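Local coordinates for dextranase (Pseudarthrobacter oxydans, PDB 6NZS), which probably hydrolyses internal alpha-1,6-glucosidic linkages of dextran as an endo-acting glycoside hydrolase of family 49, at residues F232-Y237 against Y255-A260. Sequence-based numbering, arbitrary orientation.
Sequences FKPGTY and YLAPGA
F232 and L256 pair on neighbouring parallel strands, their side chains side by side on one face, and backbone bonds on both sides of L256 set the register: F232 N donates to Y255 O at 2.8 Å, and A257 N returns a bond to F232 O. Past this pair both chains turn a corner. A257 to A260 form a type II turn, with G259 at a positive phi, and pairing resumes one residue out of step where G235 N reaches G259 O at 3.1 Å. A weaker CA-H...O contact follows, A260 CA to G235 O at 3.4 Å.

The apolar contacts begin with F232. Its CG stands anti to the carbonyl carbon (chi1 -72°), which lays the ring alongside L256, F232 CD1 to L256 CD2 3.5 Å, while V262 of strand 260-263 touches both residues. At the corner P234 CD rests on A257 CB at 3.8 Å. Within 232-237, F232 CD2 sits over the centre of the Y237 ring, whose OH donates to K233 O at 2.6 Å and ties the bend together. Cutting the F232 side chain back to an alanine is likely to open a gap beside L256 CD2 and uncover a face of the Y237 ring.

Such stacked parallel turns characterise the beta-solenoid of this family: main-chain bonds fix how successive coils align, and inward apolar side chains stack from coil to coil to fill the interior.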
# COMPACT_ATOMS: atom_id res chain seq x y z
N PHE A 232 -3.03 17.46 16.33
CA PHE A 232 -4.12 16.63 16.85
C PHE A 232 -3.58 15.82 18.02
O PHE A 232 -2.78 14.89 17.84
CB PHE A 232 -4.67 15.70 15.77
CG PHE A 232 -5.48 16.40 14.72
CD1 PHE A 232 -4.86 16.91 13.58
CD2 PHE A 232 -6.85 16.52 14.85
CE1 PHE A 232 -5.61 17.54 12.60
CE2 PHE A 232 -7.61 17.15 13.86
CZ PHE A 232 -6.98 17.66 12.74
N LYS A 233 -4.00 16.18 19.23
CA LYS A 233 -3.66 15.41 20.41
C LYS A 233 -4.37 14.06 20.35
O LYS A 233 -5.29 13.87 19.56
CB LYS A 233 -4.08 16.18 21.66
CG LYS A 233 -3.22 17.42 21.93
CD LYS A 233 -3.51 18.04 23.29
CE LYS A 233 -4.87 18.72 23.32
NZ LYS A 233 -5.15 19.32 24.66
N PRO A 234 -3.95 13.10 21.18
CA PRO A 234 -4.68 11.83 21.23
C PRO A 234 -6.16 12.08 21.48
O PRO A 234 -6.54 12.94 22.28
CB PRO A 234 -4.02 11.08 22.39
CG PRO A 234 -2.64 11.64 22.44
CD PRO A 234 -2.78 13.10 22.08
N GLY A 235 -7.00 11.33 20.77
CA GLY A 235 -8.43 11.55 20.79
C GLY A 235 -9.01 11.22 19.43
O GLY A 235 -8.32 10.74 18.53
N THR A 236 -10.31 11.49 19.29
CA THR A 236 -11.03 11.20 18.05
C THR A 236 -11.63 12.48 17.48
O THR A 236 -12.20 13.29 18.22
CB THR A 236 -12.13 10.16 18.29
OG1 THR A 236 -11.53 8.94 18.74
CG2 THR A 236 -12.93 9.90 17.01
N TYR A 237 -11.51 12.64 16.16
CA TYR A 237 -11.93 13.84 15.45
C TYR A 237 -12.66 13.44 14.18
O TYR A 237 -12.32 12.43 13.55
CB TYR A 237 -10.71 14.72 15.10
CG TYR A 237 -9.78 14.94 16.27
CD1 TYR A 237 -8.80 14.00 16.60
CD2 TYR A 237 -9.87 16.09 17.04
CE1 TYR A 237 -7.95 14.20 17.69
CE2 TYR A 237 -9.02 16.31 18.11
CZ TYR A 237 -8.06 15.37 18.44
OH TYR A 237 -7.24 15.60 19.51
N TYR A 255 0.09 17.49 12.31
CA TYR A 255 0.67 16.48 13.18
C TYR A 255 -0.45 15.66 13.80
O TYR A 255 -1.38 16.21 14.39
CB TYR A 255 1.51 17.13 14.30
CG TYR A 255 2.09 16.10 15.24
CD1 TYR A 255 3.09 15.23 14.83
CD2 TYR A 255 1.60 15.98 16.53
CE1 TYR A 255 3.60 14.27 15.68
CE2 TYR A 255 2.12 15.01 17.40
CZ TYR A 255 3.11 14.16 16.96
OH TYR A 255 3.61 13.19 17.81
N LEU A 256 -0.36 14.34 13.65
CA LEU A 256 -1.31 13.40 14.25
C LEU A 256 -0.55 12.64 15.33
O LEU A 256 0.28 11.79 15.03
CB LEU A 256 -1.85 12.42 13.20
CG LEU A 256 -2.41 12.98 11.90
CD1 LEU A 256 -3.00 11.85 11.06
CD2 LEU A 256 -3.46 14.03 12.16
N ALA A 257 -0.85 12.95 16.59
CA ALA A 257 -0.14 12.31 17.68
C ALA A 257 -0.44 10.81 17.69
O ALA A 257 -1.48 10.37 17.19
CB ALA A 257 -0.59 12.91 19.01
N PRO A 258 0.46 10.01 18.26
CA PRO A 258 0.11 8.61 18.52
C PRO A 258 -1.12 8.59 19.41
O PRO A 258 -1.17 9.26 20.44
CB PRO A 258 1.34 8.06 19.25
CG PRO A 258 2.05 9.25 19.77
CD PRO A 258 1.78 10.37 18.82
N GLY A 259 -2.14 7.86 18.98
CA GLY A 259 -3.40 7.86 19.69
C GLY A 259 -4.42 8.86 19.18
O GLY A 259 -5.55 8.87 19.67
N ALA A 260 -4.05 9.69 18.21
CA ALA A 260 -5.04 10.50 17.51
C ALA A 260 -5.67 9.68 16.39
O ALA A 260 -4.98 8.94 15.68
CB ALA A 260 -4.39 11.75 16.93